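Local coordinates for protein Exo beta-1,2-glucooligosaccharide sophorohydrolase (non-reducing end) (Parabacteroides distasonis ATCC 8503, PDB 5Z06) that hydrolyses linear beta-1,2-glucan and beta-1,2-glucooligosaccharides of four or more units, releasing sophorose from the non-reducing end as an exo-acting enzyme, at residues I33-A36 against R37-L40; K552-N555 against Y556-N560. All blocks are in the same frame, centred on the assembly; numbering follows the deposited sequence.

Interaction 1: I33-A36 against R37-L40; sequences IKNA and RHHL
Ile33 and Leu40 meet through their methyl ends, CD1 of Ile33 lying 4.2 Å from CD2 of Leu40, where the chain doubles back through a type I' beta turn, Ala36 to His39, between strands 32-33 and 42-43. Both side chains also pack on Leu56 of strand 53-59 and Ser68 of strand 65-71, which places the base of the turn against two sheets. Lys34 points its amine elsewhere, into a salt bridge with Glu55. Asn35, just before the turn, links its second corner to the strand end. Its CG sits between the backbone N and the carbonyl carbon (chi1 71°), a torsion that lays the amide alongside the chain: ND2 donates to Ile33 O at 3.0 Å, nearly in the amide plane, while OD1 accepts from His38 N at 2.9 Å. Gripped at both ends, the amide is fixed in rotation, and an alanine here would probably leave His38 N without this acceptor and Ile33 O without this donor, making the turn less firmly held. Asn35 CA also comes within 3.0 Å of His39 O in a CA-H...O contact. At Ala36 the closing pair is an antiparallel hydrogen-bonded one. Ala36 N gives to His39 O at 2.8 Å, in the carbonyl plane, whereas His39 N reaches Ala36 O, also at 2.8 Å, from 56° out of that carbonyl's plane.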
loop_
_atom_site.group_PDB
_atom_site.type_symbol
_atom_site.label_atom_id
_atom_site.label_comp_id
_atom_site.label_asym_id
_atom_site.label_seq_id
_atom_site.Cartn_x
_atom_site.Cartn_y
_atom_site.Cartn_z
ATOM N N ILE A 33 -19.157 -9.485 26.766
ATOM C CA ILE A 33 -19.226 -9.245 25.341
ATOM C C ILE A 33 -18.261 -10.186 24.631
ATOM O O ILE A 33 -17.117 -10.387 25.062
ATOM C CB ILE A 33 -18.977 -7.765 24.955
ATOM C CG1 ILE A 33 -19.085 -7.602 23.446
ATOM C CG2 ILE A 33 -17.623 -7.256 25.473
ATOM C CD1 ILE A 33 -19.333 -6.179 23.008
ATOM N N LYS A 34 -18.743 -10.759 23.532
ATOM C CA LYS A 34 -17.986 -11.730 22.805
ATOM C C LYS A 34 -16.857 -10.994 22.130
ATOM O O LYS A 34 -17.078 -9.951 21.514
ATOM C CB LYS A 34 -18.862 -12.436 21.765
ATOM C CG LYS A 34 -18.171 -13.605 21.094
ATOM C CD LYS A 34 -19.067 -14.215 20.037
ATOM C CE LYS A 34 -18.336 -15.154 19.119
ATOM N NZ LYS A 34 -19.237 -15.696 18.054
ATOM N N ASN A 35 -15.654 -11.547 22.255
ATOM C CA ASN A 35 -14.459 -10.922 21.719
ATOM C C ASN A 35 -13.367 -11.951 21.519
ATOM O O ASN A 35 -13.334 -12.969 22.196
ATOM C CB ASN A 35 -13.938 -9.832 22.672
ATOM C CG ASN A 35 -13.346 -10.408 23.947
ATOM O OD1 ASN A 35 -12.133 -10.510 24.071
ATOM N ND2 ASN A 35 -14.197 -10.823 24.878
ATOM N N ALA A 36 -12.481 -11.660 20.577
ATOM C CA ALA A 36 -11.256 -12.408 20.377
ATOM C C ALA A 36 -10.165 -11.414 20.656
ATOM O O ALA A 36 -10.054 -10.416 19.944
ATOM C CB ALA A 36 -11.173 -12.906 18.944
ATOM N N ARG A 37 -9.404 -11.638 21.721
ATOM C CA ARG A 37 -8.315 -10.731 22.133
ATOM C C ARG A 37 -8.788 -9.291 22.192
ATOM O O ARG A 37 -8.094 -8.378 21.787
ATOM C CB ARG A 37 -7.105 -10.843 21.202
ATOM C CG ARG A 37 -6.487 -12.222 21.112
ATOM C CD ARG A 37 -5.489 -12.254 19.958
ATOM N NE ARG A 37 -6.193 -12.678 18.746
ATOM C CZ ARG A 37 -6.505 -11.937 17.686
ATOM N NH1 ARG A 37 -6.150 -10.658 17.568
ATOM N NH2 ARG A 37 -7.182 -12.515 16.701
ATOM N N HIS A 38 -9.990 -9.118 22.732
ATOM C CA HIS A 38 -10.618 -7.828 22.917
ATOM C C HIS A 38 -10.932 -7.111 21.632
ATOM O O HIS A 38 -11.003 -5.890 21.618
ATOM C CB HIS A 38 -9.808 -6.959 23.891
ATOM C CG HIS A 38 -9.575 -7.634 25.199
ATOM N ND1 HIS A 38 -10.611 -7.943 26.061
ATOM C CD2 HIS A 38 -8.452 -8.124 25.767
ATOM C CE1 HIS A 38 -10.123 -8.550 27.130
ATOM N NE2 HIS A 38 -8.817 -8.677 26.975
ATOM N N HIS A 39 -11.169 -7.882 20.573
ATOM C CA HIS A 39 -11.634 -7.366 19.306
ATOM C C HIS A 39 -12.991 -8.001 19.106
ATOM O O HIS A 39 -13.265 -9.093 19.625
ATOM C CB HIS A 39 -10.727 -7.763 18.148
ATOM C CG HIS A 39 -9.336 -7.211 18.235
ATOM N ND1 HIS A 39 -9.060 -5.861 18.213
ATOM C CD2 HIS A 39 -8.136 -7.835 18.305
ATOM C CE1 HIS A 39 -7.753 -5.678 18.297
ATOM N NE2 HIS A 39 -7.170 -6.859 18.353
ATOM N N LEU A 40 -13.820 -7.311 18.344
ATOM C CA LEU A 40 -15.124 -7.781 17.992
ATOM C C LEU A 40 -14.998 -8.916 17.025
ATOM O O LEU A 40 -14.095 -8.896 16.198
ATOM C CB LEU A 40 -15.948 -6.679 17.346
ATOM C CG LEU A 40 -16.505 -5.682 18.335
ATOM C CD1 LEU A 40 -17.200 -4.566 17.577
ATOM C CD2 LEU A 40 -17.487 -6.357 19.285
#

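Interaction 2: K552-N555 against Y556-N560; sequences KYTN and YFENN
Asn555 takes two bonds from the first turn of the helix, one on its side chain and one on its backbone. Its OD1 accepts from Glu558 N at 3.1 Å along a nearly straight N-H...O line (168°), and its carbonyl O accepts from Asn559 N, again at 3.1 Å. Thr554 OG1 donates to that same Asn555 O at 2.7 Å, coming from above the carbonyl plane, so a single oxygen is gripped by two donors. With chi1 near 174°, the Asn555 amide swings away from its own backbone N and carries OD1 over the start of the helix; ND2, at the other end of the amide, is held by Thr550 and His547. Asn555 is thus a classical N-cap of helix 556-573, its oxygen standing in for the acceptor that a preceding turn would supply to Glu558 N. Beyond this polar core, Thr554 uses both branches of its side chain against the helix. Its CG2 methyl lies over one face of the Tyr556 ring in a CH-pi contact, 3.8 Å from the ring centroid and displaced toward the phenol end, the two side chains crossing at about a right angle. Tyr556 OH bonds onward to Tyr513 and Asp551, which pins the far end of that ring. The hydroxyl branch of Thr554 lies nearer the next turn of the helix: OG1 packs 3.4 Å from Asn559 CB. Glu558, whose carboxylate forms a salt bridge with Lys525, brings OE2 to 3.3 Å from Thr554 OG1.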
loop_
_atom_site.group_PDB
_atom_site.type_symbol
_atom_site.label_atom_id
_atom_site.label_comp_id
_atom_site.label_asym_id
_atom_site.label_seq_id
_atom_site.Cartn_x
_atom_site.Cartn_y
_atom_site.Cartn_z
ATOM N N LYS A 552 34.977 -0.632 -3.191
ATOM C CA LYS A 552 36.179 -1.178 -2.552
ATOM C C LYS A 552 35.878 -2.219 -1.455
ATOM O O LYS A 552 36.724 -3.032 -1.124
ATOM C CB LYS A 552 37.087 -0.049 -2.062
ATOM C CG LYS A 552 36.679 0.676 -0.789
ATOM C CD LYS A 552 37.367 2.055 -0.691
ATOM C CE LYS A 552 37.865 2.423 0.708
ATOM N NZ LYS A 552 39.253 1.926 0.953
ATOM N N TYR A 553 34.648 -2.217 -0.952
ATOM C CA TYR A 553 34.210 -3.109 0.132
ATOM C C TYR A 553 33.555 -4.413 -0.270
ATOM O O TYR A 553 33.811 -5.432 0.334
ATOM C CB TYR A 553 33.206 -2.363 0.964
ATOM C CG TYR A 553 33.729 -1.057 1.440
ATOM C CD1 TYR A 553 34.858 -1.001 2.248
ATOM C CD2 TYR A 553 33.121 0.120 1.082
ATOM C CE1 TYR A 553 35.349 0.211 2.708
ATOM C CE2 TYR A 553 33.599 1.331 1.538
ATOM C CZ TYR A 553 34.711 1.375 2.353
ATOM O OH TYR A 553 35.175 2.595 2.803
ATOM N N THR A 554 32.682 -4.379 -1.266
ATOM C CA THR A 554 31.933 -5.558 -1.648
ATOM C C THR A 554 31.356 -5.394 -3.029
ATOM O O THR A 554 31.139 -4.266 -3.501
ATOM C CB THR A 554 30.756 -5.833 -0.645
ATOM O OG1 THR A 554 30.071 -7.048 -0.989
ATOM C CG2 THR A 554 29.744 -4.669 -0.603
ATOM N N ASN A 555 31.089 -6.523 -3.662
ATOM C CA ASN A 555 30.141 -6.580 -4.756
ATOM C C ASN A 555 28.716 -6.504 -4.154
ATOM O O ASN A 555 28.446 -7.159 -3.144
ATOM C CB ASN A 555 30.301 -7.877 -5.484
ATOM C CG ASN A 555 29.255 -8.052 -6.540
ATOM O OD1 ASN A 555 28.257 -8.759 -6.338
ATOM N ND2 ASN A 555 29.436 -7.359 -7.657
ATOM N N TYR A 556 27.814 -5.739 -4.772
ATOM C CA TYR A 556 26.485 -5.522 -4.181
ATOM C C TYR A 556 25.467 -6.645 -4.364
ATOM O O TYR A 556 24.667 -6.864 -3.474
ATOM C CB TYR A 556 25.924 -4.100 -4.468
ATOM C CG TYR A 556 26.614 -3.198 -3.521
ATOM C CD1 TYR A 556 26.172 -3.077 -2.219
ATOM C CD2 TYR A 556 27.827 -2.641 -3.855
ATOM C CE1 TYR A 556 26.864 -2.335 -1.293
ATOM C CE2 TYR A 556 28.535 -1.880 -2.941
ATOM C CZ TYR A 556 28.060 -1.739 -1.657
ATOM O OH TYR A 556 28.758 -0.994 -0.748
ATOM N N PHE A 557 25.513 -7.396 -5.449
ATOM C CA PHE A 557 24.644 -8.546 -5.526
ATOM C C PHE A 557 24.977 -9.483 -4.361
ATOM O O PHE A 557 24.080 -9.985 -3.712
ATOM C CB PHE A 557 24.800 -9.336 -6.815
ATOM C CG PHE A 557 23.930 -10.551 -6.846
ATOM C CD1 PHE A 557 22.568 -10.426 -7.133
ATOM C CD2 PHE A 557 24.428 -11.800 -6.493
ATOM C CE1 PHE A 557 21.744 -11.536 -7.116
ATOM C CE2 PHE A 557 23.602 -12.917 -6.480
ATOM C CZ PHE A 557 22.264 -12.788 -6.791
ATOM N N GLU A 558 26.265 -9.754 -4.168
ATOM C CA GLU A 558 26.730 -10.638 -3.109
ATOM C C GLU A 558 26.255 -10.163 -1.749
ATOM O O GLU A 558 25.732 -10.944 -0.956
ATOM C CB GLU A 558 28.260 -10.706 -3.105
ATOM C CG GLU A 558 28.879 -11.545 -1.990
ATOM C CD GLU A 558 30.312 -11.143 -1.722
ATOM O OE1 GLU A 558 31.209 -11.688 -2.393
ATOM O OE2 GLU A 558 30.543 -10.261 -0.847
ATOM N N ASN A 559 26.447 -8.880 -1.492
ATOM C CA ASN A 559 26.126 -8.311 -0.194
ATOM C C ASN A 559 24.610 -8.167 0.032
ATOM O O ASN A 559 24.107 -8.484 1.109
ATOM C CB ASN A 559 26.794 -6.953 -0.025
ATOM C CG ASN A 559 26.970 -6.589 1.438
ATOM O OD1 ASN A 559 27.726 -7.244 2.163
ATOM N ND2 ASN A 559 26.250 -5.574 1.888
ATOM N N ASN A 560 23.904 -7.667 -0.986
ATOM C CA ASN A 560 22.450 -7.554 -0.953
ATOM C C ASN A 560 21.831 -8.928 -0.735
ATOM O O ASN A 560 20.938 -9.087 0.090
ATOM C CB ASN A 560 21.903 -6.959 -2.260
ATOM C CG ASN A 560 22.217 -5.489 -2.414
ATOM O OD1 ASN A 560 22.852 -4.873 -1.551
ATOM N ND2 ASN A 560 21.793 -4.921 -3.534
#

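Overall arrangement
Interactions 1 and 2 share one device, an asparagine OD1 that accepts a backbone N-H three residues ahead, but in different settings. In interaction 1 the oxygen serves a beta turn joining two short strands of the beta-rich N-terminal part; in interaction 2 it serves the start of a helix within the glycoamylase-like region. Their centres lie 49 Å apart, and their nearest atoms about 32 Å, without touching. Each is partly buried, but 33-40 carries exposed residues at its turn above an aliphatic base, whereas 552-560 has no exposed residue among those that touch and packs a methyl against an aromatic face.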